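Local coordinates for hypothetical protein (Pseudomonas aeruginosa, PDB 2H9F) that probably isomerises methylaconitate, as a member of the PrpF family of isomerases, at residues A[250-261]-A[270-281]; A[296-306]-A[345-356]. All blocks are in the same frame, centred on the assembly; numbering follows the deposited sequence.

Contact 1: residues A[250-261]-A[270-281]; sequences FERIRVAGALRM and AATRQHTPKIAF. With SO4 (sulfate ion), chain F.
Arg254, on helix 244-260, drives its side chain into the loop that runs from Ala270 to Pro277 and leads into strand 278-283. This is a helix packed on a sheet, within the diaminopimelate epimerase-like fold expected of PrpF proteins, and the guanidinium is its polar centre. NH1 of Arg254 donates to Pro277 O at 3.0 Å, nearly straight (172°), in the guanidinium plane and on a carbonyl lone pair. NH2 of Arg254 reaches Arg273 O, also at 3.0 Å, from a position tilted out of that carbonyl's plane. The side chain is extended as far as CD and then bends at chi3 (72°), which turns the flat group toward these two carbonyls, while CG and CD lie against CB and CG2 of Ile279.

The second shell fixes the rotation of the guanidinium. Glu251, one turn earlier, is gripped side-on in a salt bridge, with Arg254 NE 2.9 Å from Glu251 OE1 and NH2 bound to OE2. From the loop, Gln274 NE2 donates to the same Glu251 OE2 at 3.0 Å, coming from above the carboxylate plane, and also to Ala270 O. One amide thus ties the carboxylate to the loop backbone.

Apolar packing flanks this network. Ala258 CB sits 3.6 Å from CD of Pro277, which follows a cis peptide, and Ile253 CG2 meets Ile279 CD1. The Phe250 and Phe281 rings are close to parallel (19°) but slid apart, with centroids 5.4 Å distant; Tyr231 meets both. Where the loop enters the strand, Lys278 NZ, also bonded to Ser309, and His275 ND1 converge on O4 of a sulfate, each at 2.8 Å.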
loop_
_atom_site.group_PDB
_atom_site.type_symbol
_atom_site.label_atom_id
_atom_site.label_comp_id
_atom_site.label_asym_id
_atom_site.label_seq_id
_atom_site.Cartn_x
_atom_site.Cartn_y
_atom_site.Cartn_z
ATOM N N PHE A 250 -32.144 -14.466 -11.160
ATOM C CA PHE A 250 -31.757 -13.082 -11.450
ATOM C C PHE A 250 -30.970 -13.006 -12.750
ATOM O O PHE A 250 -31.145 -12.078 -13.553
ATOM C CB PHE A 250 -30.908 -12.501 -10.304
ATOM C CG PHE A 250 -31.697 -11.886 -9.228
ATOM C CD1 PHE A 250 -32.455 -10.752 -9.466
ATOM C CD2 PHE A 250 -31.662 -12.406 -7.928
ATOM C CE1 PHE A 250 -33.206 -10.165 -8.417
ATOM C CE2 PHE A 250 -32.392 -11.828 -6.900
ATOM C CZ PHE A 250 -33.167 -10.705 -7.141
ATOM N N GLU A 251 -30.097 -13.995 -12.956
ATOM C CA GLU A 251 -29.271 -14.021 -14.144
ATOM C C GLU A 251 -30.138 -14.179 -15.380
ATOM O O GLU A 251 -29.792 -13.667 -16.445
ATOM C CB GLU A 251 -28.228 -15.133 -14.067
ATOM C CG GLU A 251 -27.371 -15.341 -15.356
ATOM C CD GLU A 251 -26.436 -14.173 -15.694
ATOM O OE1 GLU A 251 -26.361 -13.219 -14.876
ATOM O OE2 GLU A 251 -25.786 -14.217 -16.799
ATOM N N ARG A 252 -31.258 -14.880 -15.250
ATOM C CA ARG A 252 -32.159 -15.054 -16.385
ATOM C C ARG A 252 -32.809 -13.740 -16.779
ATOM O O ARG A 252 -32.983 -13.434 -17.966
ATOM C CB ARG A 252 -33.188 -16.147 -16.084
ATOM C CG ARG A 252 -32.623 -17.507 -16.451
ATOM C CD ARG A 252 -32.967 -18.567 -15.474
ATOM N NE ARG A 252 -34.262 -19.163 -15.769
ATOM C CZ ARG A 252 -34.461 -20.203 -16.575
ATOM N NH1 ARG A 252 -33.446 -20.798 -17.216
ATOM N NH2 ARG A 252 -35.705 -20.641 -16.745
ATOM N N ILE A 253 -33.120 -12.946 -15.772
ATOM C CA ILE A 253 -33.687 -11.621 -16.000
ATOM C C ILE A 253 -32.628 -10.725 -16.628
ATOM O O ILE A 253 -32.895 -10.018 -17.624
ATOM C CB ILE A 253 -34.222 -10.979 -14.711
ATOM C CG1 ILE A 253 -35.251 -11.902 -14.025
ATOM C CG2 ILE A 253 -34.900 -9.668 -15.049
ATOM C CD1 ILE A 253 -35.754 -11.440 -12.713
ATOM N N ARG A 254 -31.414 -10.800 -16.088
ATOM C CA ARG A 254 -30.316 -10.002 -16.597
ATOM C C ARG A 254 -30.080 -10.347 -18.084
ATOM O O ARG A 254 -29.928 -9.467 -18.908
ATOM C CB ARG A 254 -29.039 -10.237 -15.763
ATOM C CG ARG A 254 -27.941 -9.158 -15.955
ATOM C CD ARG A 254 -26.617 -9.496 -15.239
ATOM N NE ARG A 254 -25.904 -10.583 -15.909
ATOM C CZ ARG A 254 -25.104 -10.462 -16.976
ATOM N NH1 ARG A 254 -24.799 -9.303 -17.511
ATOM N NH2 ARG A 254 -24.556 -11.537 -17.480
ATOM N N VAL A 255 -30.092 -11.634 -18.417
ATOM C CA VAL A 255 -29.870 -12.080 -19.810
ATOM C C VAL A 255 -30.986 -11.623 -20.761
ATOM O O VAL A 255 -30.733 -11.184 -21.893
ATOM C CB VAL A 255 -29.690 -13.641 -19.847
ATOM C CG1 VAL A 255 -29.640 -14.179 -21.272
ATOM C CG2 VAL A 255 -28.422 -14.040 -19.090
ATOM N N ALA A 256 -32.222 -11.737 -20.298
ATOM C CA ALA A 256 -33.384 -11.257 -21.035
ATOM C C ALA A 256 -33.246 -9.751 -21.378
ATOM O O ALA A 256 -33.448 -9.348 -22.525
ATOM C CB ALA A 256 -34.644 -11.530 -20.234
ATOM N N GLY A 257 -32.856 -8.945 -20.398
ATOM C CA GLY A 257 -32.612 -7.508 -20.619
ATOM C C GLY A 257 -31.442 -7.239 -21.541
ATOM O O GLY A 257 -31.504 -6.325 -22.371
ATOM N N ALA A 258 -30.380 -8.037 -21.421
ATOM C CA ALA A 258 -29.225 -7.888 -22.313
ATOM C C ALA A 258 -29.640 -8.095 -23.729
ATOM O O ALA A 258 -29.193 -7.385 -24.626
ATOM C CB ALA A 258 -28.158 -8.885 -21.978
ATOM N N LEU A 259 -30.440 -9.137 -23.931
ATOM C CA LEU A 259 -30.950 -9.466 -25.252
ATOM C C LEU A 259 -31.786 -8.320 -25.792
ATOM O O LEU A 259 -31.586 -7.859 -26.916
ATOM C CB LEU A 259 -31.808 -10.735 -25.206
ATOM C CG LEU A 259 -31.048 -12.048 -25.397
ATOM C CD1 LEU A 259 -31.839 -13.192 -24.806
ATOM C CD2 LEU A 259 -30.735 -12.280 -26.876
ATOM N N ARG A 260 -32.728 -7.871 -24.979
ATOM C CA ARG A 260 -33.654 -6.813 -25.365
ATOM C C ARG A 260 -32.931 -5.466 -25.599
ATOM O O ARG A 260 -33.357 -4.686 -26.446
ATOM C CB ARG A 260 -34.742 -6.700 -24.289
ATOM C CG ARG A 260 -35.813 -5.682 -24.548
ATOM C CD ARG A 260 -36.679 -6.022 -25.737
ATOM N NE ARG A 260 -37.881 -5.183 -25.724
ATOM C CZ ARG A 260 -38.180 -4.220 -26.612
ATOM N NH1 ARG A 260 -37.373 -3.884 -27.644
ATOM N NH2 ARG A 260 -39.330 -3.558 -26.452
HETATM N N MSE A 261 -31.842 -5.217 -24.864
HETATM C CA MSE A 261 -31.034 -4.005 -25.030
HETATM C C MSE A 261 -30.074 -4.089 -26.223
HETATM O O MSE A 261 -29.381 -3.101 -26.552
HETATM C CB MSE A 261 -30.209 -3.746 -23.770
HETATM C CG MSE A 261 -31.027 -3.294 -22.596
HETATM SE SE MSE A 261 -29.996 -3.112 -21.030
HETATM C CE MSE A 261 -29.505 -1.236 -21.144
ATOM N N ALA A 270 -24.203 -14.492 -23.062
ATOM C CA ALA A 270 -24.213 -13.889 -21.727
ATOM C C ALA A 270 -23.296 -14.639 -20.756
ATOM O O ALA A 270 -22.779 -14.051 -19.803
ATOM C CB ALA A 270 -25.629 -13.836 -21.188
ATOM N N ALA A 271 -23.075 -15.930 -20.998
ATOM C CA ALA A 271 -22.112 -16.696 -20.194
ATOM C C ALA A 271 -20.749 -15.994 -20.132
ATOM O O ALA A 271 -20.065 -16.041 -19.110
ATOM C CB ALA A 271 -21.949 -18.146 -20.735
ATOM N N THR A 272 -20.367 -15.339 -21.226
ATOM C CA THR A 272 -19.065 -14.711 -21.327
ATOM C C THR A 272 -19.217 -13.189 -21.377
ATOM O O THR A 272 -18.358 -12.492 -21.889
ATOM C CB THR A 272 -18.332 -15.236 -22.573
ATOM O OG1 THR A 272 -18.990 -14.752 -23.747
ATOM C CG2 THR A 272 -18.324 -16.776 -22.594
ATOM N N ARG A 273 -20.324 -12.676 -20.855
ATOM C CA ARG A 273 -20.516 -11.236 -20.710
ATOM C C ARG A 273 -21.237 -10.977 -19.402
ATOM O O ARG A 273 -22.424 -10.681 -19.370
ATOM C CB ARG A 273 -21.299 -10.659 -21.887
ATOM C CG ARG A 273 -21.298 -9.116 -21.909
ATOM C CD ARG A 273 -22.611 -8.527 -22.470
ATOM N NE ARG A 273 -22.589 -7.058 -22.544
ATOM C CZ ARG A 273 -21.974 -6.356 -23.500
ATOM N NH1 ARG A 273 -21.317 -6.965 -24.482
ATOM N NH2 ARG A 273 -22.012 -5.027 -23.476
ATOM N N GLN A 274 -20.489 -11.113 -18.320
ATOM C CA GLN A 274 -21.047 -11.088 -16.984
ATOM C C GLN A 274 -21.050 -9.687 -16.360
ATOM O O GLN A 274 -21.695 -9.486 -15.338
ATOM C CB GLN A 274 -20.275 -12.073 -16.084
ATOM C CG GLN A 274 -20.569 -13.554 -16.354
ATOM C CD GLN A 274 -22.016 -13.944 -16.022
ATOM O OE1 GLN A 274 -22.469 -13.821 -14.866
ATOM N NE2 GLN A 274 -22.754 -14.405 -17.041
ATOM N N HIS A 275 -20.342 -8.733 -16.966
ATOM C CA HIS A 275 -20.157 -7.404 -16.365
ATOM C C HIS A 275 -21.274 -6.431 -16.675
ATOM O O HIS A 275 -21.597 -5.602 -15.840
ATOM C CB HIS A 275 -18.836 -6.769 -16.786
ATOM C CG HIS A 275 -17.632 -7.481 -16.261
ATOM N ND1 HIS A 275 -17.093 -7.215 -15.019
ATOM C CD2 HIS A 275 -16.869 -8.456 -16.806
ATOM C CE1 HIS A 275 -16.045 -7.996 -14.825
ATOM N NE2 HIS A 275 -15.891 -8.762 -15.891
ATOM N N THR A 276 -21.828 -6.503 -17.878
ATOM C CA THR A 276 -22.932 -5.649 -18.265
ATOM C C THR A 276 -23.955 -6.482 -19.024
ATOM O O THR A 276 -23.581 -7.448 -19.677
ATOM C CB THR A 276 -22.490 -4.475 -19.166
ATOM O OG1 THR A 276 -21.975 -4.966 -20.406
ATOM C CG2 THR A 276 -21.442 -3.645 -18.495
ATOM N N PRO A 277 -25.245 -6.115 -18.947
ATOM C CA PRO A 277 -25.778 -5.046 -18.108
ATOM C C PRO A 277 -25.778 -5.477 -16.657
ATOM O O PRO A 277 -25.665 -6.660 -16.378
ATOM C CB PRO A 277 -27.205 -4.893 -18.622
ATOM C CG PRO A 277 -27.569 -6.236 -19.069
ATOM C CD PRO A 277 -26.305 -6.723 -19.765
ATOM N N LYS A 278 -25.867 -4.531 -15.743
ATOM C CA LYS A 278 -26.198 -4.866 -14.355
ATOM C C LYS A 278 -27.700 -5.112 -14.217
ATOM O O LYS A 278 -28.469 -4.783 -15.124
ATOM C CB LYS A 278 -25.764 -3.749 -13.410
ATOM C CG LYS A 278 -24.263 -3.383 -13.529
ATOM C CD LYS A 278 -23.352 -4.588 -13.377
ATOM C CE LYS A 278 -21.869 -4.237 -13.127
ATOM N NZ LYS A 278 -21.016 -5.506 -12.948
ATOM N N ILE A 279 -28.109 -5.681 -13.078
ATOM C CA ILE A 279 -29.494 -6.006 -12.797
ATOM C C ILE A 279 -29.769 -5.498 -11.395
ATOM O O ILE A 279 -29.009 -5.771 -10.475
ATOM C CB ILE A 279 -29.793 -7.556 -12.904
ATOM C CG1 ILE A 279 -31.202 -7.924 -12.427
ATOM C CG2 ILE A 279 -28.804 -8.403 -12.125
ATOM C CD1 ILE A 279 -32.305 -7.407 -13.318
ATOM N N ALA A 280 -30.834 -4.714 -11.243
ATOM C CA ALA A 280 -31.166 -4.166 -9.919
ATOM C C ALA A 280 -32.672 -4.114 -9.787
ATOM O O ALA A 280 -33.399 -4.030 -10.777
ATOM C CB ALA A 280 -30.584 -2.768 -9.764
ATOM N N PHE A 281 -33.139 -4.163 -8.548
ATOM C CA PHE A 281 -34.533 -4.063 -8.288
ATOM C C PHE A 281 -34.751 -2.942 -7.302
ATOM O O PHE A 281 -33.930 -2.736 -6.407
ATOM C CB PHE A 281 -35.164 -5.382 -7.794
ATOM C CG PHE A 281 -34.445 -6.066 -6.655
ATOM C CD1 PHE A 281 -33.290 -6.794 -6.874
ATOM C CD2 PHE A 281 -34.994 -6.071 -5.351
ATOM C CE1 PHE A 281 -32.662 -7.478 -5.816
ATOM C CE2 PHE A 281 -34.361 -6.730 -4.296
ATOM C CZ PHE A 281 -33.213 -7.431 -4.516
HETATM S S SO4 F . -17.882 -3.775 -13.965
HETATM O O1 SO4 F . -17.838 -3.587 -15.427
HETATM O O2 SO4 F . -16.587 -3.518 -13.322
HETATM O O3 SO4 F . -18.785 -2.736 -13.467
HETATM O O4 SO4 F . -18.358 -5.145 -13.660
#

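Contact 2: residues A[296-306]-A[345-356]; sequences VAAGDIDLLVR and RSAVRFGHPSGT. With SO4 (sulfate ion), chain G.
Parallel strand pairing joins 303-306 to 347-352, the latter being the first arm of a tight beta hairpin whose type I turn spans His352 to Gly355. Two backbone bonds define the register: Gly351 N to Leu303 O at 2.9 Å and Val305 N to Gly351 O at 3.1 Å.

Just before the strand, Asp302 extends the pairing with its side chain. Its backbone N donates to Arg349 O at 2.7 Å, and its OD2 accepts from Arg349 N at 2.8 Å, almost straight (174°), through the anti lone pair. With CG anti to its own carbonyl carbon (chi1 -65°), the carboxylate turns back to the peptide group that a strand carbonyl might otherwise serve, so both backbone polar atoms of Arg349 are satisfied by one residue.

On one side of the paired strands, Leu303 CD2 packs on Phe350 CB at 3.6 Å, and Val305 CG2 approaches that same CB; Ile325 of helix 319-330 covers Val305 and Phe350. Past Gly351, which has no side chain, Ile301 CG2 reaches CG2 of Thr356 on the second hairpin arm.

Arg306 closes the turn end. Its NH1 donates to Val305 O at 3.1 Å, in the guanidinium plane though from above the carbonyl plane, and more weakly to Gly351 O, while Pro353 N lies over the centre of one guanidinium face. Glu235 O and Thr234 O take up NE and NH2, and Tyr288 adds a cation-pi contact.

On the hairpin side, the bend of the Arg349 side chain at chi3 (-70°) turns its guanidinium so that NH1 meets Thr356 OG1 at 3.0 Å; that hydroxyl also meets a glycerol. The other edge of the guanidinium faces a sulfate, with Arg349 NE 2.9 Å from sulfate O4.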
loop_
_atom_site.group_PDB
_atom_site.type_symbol
_atom_site.label_atom_id
_atom_site.label_comp_id
_atom_site.label_asym_id
_atom_site.label_seq_id
_atom_site.Cartn_x
_atom_site.Cartn_y
_atom_site.Cartn_z
ATOM N N VAL A 296 -32.452 2.035 8.934
ATOM C CA VAL A 296 -32.755 3.119 8.007
ATOM C C VAL A 296 -34.274 3.310 7.953
ATOM O O VAL A 296 -34.977 2.376 7.629
ATOM C CB VAL A 296 -32.258 2.785 6.596
ATOM C CG1 VAL A 296 -32.617 3.921 5.637
ATOM C CG2 VAL A 296 -30.749 2.511 6.601
ATOM N N ALA A 297 -34.765 4.501 8.293
ATOM C CA ALA A 297 -36.187 4.815 8.279
ATOM C C ALA A 297 -36.634 5.231 6.880
ATOM O O ALA A 297 -35.885 5.859 6.130
ATOM C CB ALA A 297 -36.485 5.916 9.281
ATOM N N ALA A 298 -37.860 4.861 6.529
ATOM C CA ALA A 298 -38.454 5.164 5.247
ATOM C C ALA A 298 -38.420 6.654 4.965
ATOM O O ALA A 298 -38.155 7.075 3.852
ATOM C CB ALA A 298 -39.913 4.659 5.226
ATOM N N GLY A 299 -38.652 7.452 5.994
ATOM C CA GLY A 299 -38.665 8.914 5.879
ATOM C C GLY A 299 -37.316 9.515 5.503
ATOM O O GLY A 299 -37.241 10.652 5.038
ATOM N N ASP A 300 -36.256 8.747 5.702
ATOM C CA ASP A 300 -34.929 9.222 5.463
ATOM C C ASP A 300 -34.493 9.003 4.027
ATOM O O ASP A 300 -33.459 9.476 3.645
ATOM C CB ASP A 300 -33.938 8.460 6.336
ATOM C CG ASP A 300 -34.090 8.753 7.825
ATOM O OD1 ASP A 300 -34.735 9.763 8.200
ATOM O OD2 ASP A 300 -33.493 7.950 8.595
ATOM N N ILE A 301 -35.231 8.202 3.268
ATOM C CA ILE A 301 -34.825 7.846 1.917
ATOM C C ILE A 301 -35.976 8.087 0.956
ATOM O O ILE A 301 -37.121 8.161 1.367
ATOM C CB ILE A 301 -34.342 6.364 1.804
ATOM C CG1 ILE A 301 -35.345 5.385 2.439
ATOM C CG2 ILE A 301 -32.941 6.174 2.446
ATOM C CD1 ILE A 301 -35.139 3.943 2.024
ATOM N N ASP A 302 -35.648 8.171 -0.327
ATOM C CA ASP A 302 -36.622 8.339 -1.387
ATOM C C ASP A 302 -37.024 7.013 -2.026
ATOM O O ASP A 302 -38.122 6.890 -2.555
ATOM C CB ASP A 302 -36.065 9.282 -2.450
ATOM C CG ASP A 302 -35.839 10.699 -1.935
ATOM O OD1 ASP A 302 -36.834 11.392 -1.581
ATOM O OD2 ASP A 302 -34.668 11.147 -1.883
ATOM N N LEU A 303 -36.131 6.020 -2.015
ATOM C CA LEU A 303 -36.442 4.715 -2.544
ATOM C C LEU A 303 -35.408 3.700 -2.063
ATOM O O LEU A 303 -34.397 4.056 -1.465
ATOM C CB LEU A 303 -36.413 4.742 -4.053
ATOM C CG LEU A 303 -35.073 4.929 -4.755
ATOM C CD1 LEU A 303 -35.244 4.535 -6.213
ATOM C CD2 LEU A 303 -34.471 6.359 -4.594
ATOM N N LEU A 304 -35.683 2.434 -2.332
ATOM C CA LEU A 304 -34.742 1.352 -2.046
ATOM C C LEU A 304 -34.231 0.883 -3.384
ATOM O O LEU A 304 -35.006 0.801 -4.310
ATOM C CB LEU A 304 -35.450 0.177 -1.412
ATOM C CG LEU A 304 -36.037 0.418 0.004
ATOM C CD1 LEU A 304 -37.150 -0.610 0.282
ATOM C CD2 LEU A 304 -34.899 0.351 0.995
ATOM N N VAL A 305 -32.965 0.521 -3.428
ATOM C CA VAL A 305 -32.376 -0.117 -4.603
ATOM C C VAL A 305 -31.444 -1.245 -4.121
ATOM O O VAL A 305 -30.737 -1.115 -3.119
ATOM C CB VAL A 305 -31.604 0.846 -5.479
ATOM C CG1 VAL A 305 -31.166 0.134 -6.812
ATOM C CG2 VAL A 305 -32.435 2.089 -5.815
ATOM N N ARG A 306 -31.508 -2.372 -4.828
ATOM C CA ARG A 306 -30.615 -3.501 -4.606
ATOM C C ARG A 306 -30.064 -3.913 -5.969
ATOM O O ARG A 306 -30.833 -4.092 -6.915
ATOM C CB ARG A 306 -31.402 -4.651 -3.986
ATOM C CG ARG A 306 -32.020 -4.389 -2.569
ATOM C CD ARG A 306 -30.923 -4.302 -1.545
ATOM N NE ARG A 306 -31.378 -4.114 -0.172
ATOM C CZ ARG A 306 -31.597 -2.943 0.424
ATOM N NH1 ARG A 306 -31.531 -1.798 -0.235
ATOM N NH2 ARG A 306 -31.944 -2.932 1.703
ATOM N N ARG A 345 -37.418 14.558 -9.709
ATOM C CA ARG A 345 -36.517 13.862 -8.772
ATOM C C ARG A 345 -35.082 14.068 -9.228
ATOM O O ARG A 345 -34.372 13.124 -9.512
ATOM C CB ARG A 345 -36.817 12.354 -8.655
ATOM C CG ARG A 345 -38.193 11.956 -8.125
ATOM C CD ARG A 345 -38.483 12.335 -6.667
ATOM N NE ARG A 345 -39.946 12.389 -6.570
ATOM C CZ ARG A 345 -40.684 12.548 -5.460
ATOM N NH1 ARG A 345 -40.107 12.607 -4.264
ATOM N NH2 ARG A 345 -42.023 12.618 -5.558
ATOM N N SER A 346 -34.641 15.313 -9.260
ATOM C CA SER A 346 -33.311 15.610 -9.746
ATOM C C SER A 346 -32.172 15.286 -8.741
ATOM O O SER A 346 -30.994 15.378 -9.069
ATOM C CB SER A 346 -33.271 17.066 -10.157
ATOM O OG SER A 346 -33.388 17.884 -9.021
ATOM N N ALA A 347 -32.548 14.935 -7.518
ATOM C CA ALA A 347 -31.641 14.350 -6.526
ATOM C C ALA A 347 -32.476 13.360 -5.737
ATOM O O ALA A 347 -33.591 13.689 -5.353
ATOM C CB ALA A 347 -31.104 15.413 -5.579
ATOM N N VAL A 348 -31.926 12.179 -5.470
ATOM C CA VAL A 348 -32.579 11.193 -4.629
ATOM C C VAL A 348 -31.586 10.563 -3.673
ATOM O O VAL A 348 -30.425 10.378 -4.020
ATOM C CB VAL A 348 -33.214 10.035 -5.470
ATOM C CG1 VAL A 348 -34.480 10.531 -6.261
ATOM C CG2 VAL A 348 -32.186 9.401 -6.327
ATOM N N ARG A 349 -32.057 10.234 -2.465
ATOM C CA ARG A 349 -31.308 9.405 -1.523
ATOM C C ARG A 349 -31.924 8.000 -1.513
ATOM O O ARG A 349 -33.073 7.819 -1.119
ATOM C CB ARG A 349 -31.349 10.015 -0.119
ATOM C CG ARG A 349 -30.526 9.239 0.893
ATOM C CD ARG A 349 -30.511 9.901 2.247
ATOM N NE ARG A 349 -29.737 11.130 2.218
ATOM C CZ ARG A 349 -28.397 11.179 2.236
ATOM N NH1 ARG A 349 -27.663 10.064 2.280
ATOM N NH2 ARG A 349 -27.781 12.360 2.179
ATOM N N PHE A 350 -31.161 7.006 -1.940
ATOM C CA PHE A 350 -31.614 5.611 -1.927
ATOM C C PHE A 350 -30.963 4.786 -0.808
ATOM O O PHE A 350 -29.833 5.072 -0.349
ATOM C CB PHE A 350 -31.436 4.927 -3.294
ATOM C CG PHE A 350 -30.025 4.763 -3.728
ATOM C CD1 PHE A 350 -29.388 5.749 -4.476
ATOM C CD2 PHE A 350 -29.344 3.582 -3.469
ATOM C CE1 PHE A 350 -28.065 5.603 -4.899
ATOM C CE2 PHE A 350 -28.025 3.413 -3.901
ATOM C CZ PHE A 350 -27.386 4.442 -4.628
ATOM N N GLY A 351 -31.721 3.789 -0.362
ATOM C CA GLY A 351 -31.303 2.895 0.692
ATOM C C GLY A 351 -30.739 1.672 0.020
ATOM O O GLY A 351 -31.434 1.052 -0.755
ATOM N N HIS A 352 -29.484 1.328 0.318
ATOM C CA HIS A 352 -28.880 0.093 -0.194
ATOM C C HIS A 352 -28.600 -0.792 1.018
ATOM O O HIS A 352 -28.913 -0.387 2.109
ATOM C CB HIS A 352 -27.646 0.396 -1.037
ATOM C CG HIS A 352 -26.573 1.147 -0.319
ATOM N ND1 HIS A 352 -25.882 0.621 0.752
ATOM C CD2 HIS A 352 -26.084 2.398 -0.510
ATOM C CE1 HIS A 352 -25.012 1.519 1.185
ATOM N NE2 HIS A 352 -25.099 2.597 0.426
ATOM N N PRO A 353 -28.065 -2.022 0.833
ATOM C CA PRO A 353 -27.919 -2.915 1.988
ATOM C C PRO A 353 -27.162 -2.376 3.197
ATOM O O PRO A 353 -27.460 -2.775 4.329
ATOM C CB PRO A 353 -27.187 -4.125 1.399
ATOM C CG PRO A 353 -27.620 -4.141 -0.002
ATOM C CD PRO A 353 -27.647 -2.701 -0.400
ATOM N N SER A 354 -26.191 -1.499 2.989
ATOM C CA SER A 354 -25.325 -1.075 4.074
ATOM C C SER A 354 -25.470 0.400 4.510
ATOM O O SER A 354 -24.699 0.910 5.340
ATOM C CB SER A 354 -23.868 -1.424 3.727
ATOM O OG SER A 354 -23.414 -0.722 2.617
ATOM N N GLY A 355 -26.483 1.084 4.000
ATOM C CA GLY A 355 -26.578 2.517 4.211
ATOM C C GLY A 355 -27.374 3.178 3.117
ATOM O O GLY A 355 -28.205 2.541 2.480
ATOM N N THR A 356 -27.107 4.459 2.917
ATOM C CA THR A 356 -27.863 5.291 1.991
ATOM C C THR A 356 -26.867 6.106 1.182
ATOM O O THR A 356 -25.735 6.316 1.601
ATOM C CB THR A 356 -28.873 6.241 2.711
ATOM O OG1 THR A 356 -28.168 7.335 3.316
ATOM C CG2 THR A 356 -29.684 5.526 3.873
HETATM S S SO4 G . -31.094 14.407 2.065
HETATM O O1 SO4 G . -31.788 13.399 1.249
HETATM O O2 SO4 G . -30.116 15.155 1.261
HETATM O O3 SO4 G . -32.100 15.326 2.595
HETATM O O4 SO4 G . -30.433 13.786 3.212
#

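Overall arrangement
Strands 278-283 and 303-309 run antiparallel side by side, so contact 1 and contact 2 meet on neighbouring strands although their centres lie about 24 Å apart. The join is a probable hydrogen bond from Phe281 N to Arg306 O, 2.8 Å, with Ala280 CB packed 3.2 Å from the same Arg306 O. Successive pairings give the strand order 220-225, 278-283, 303-309, 347-352, 355-366: contact 1 adds the helix 244-260, and contact 2 adds the parallel pairing and the hairpin. Each contact holds a sulfate, probably from the crystallisation liquor; His275 and Lys278 bind one and Arg349 the other, which makes them two separate anion positions rather than one shared pocket.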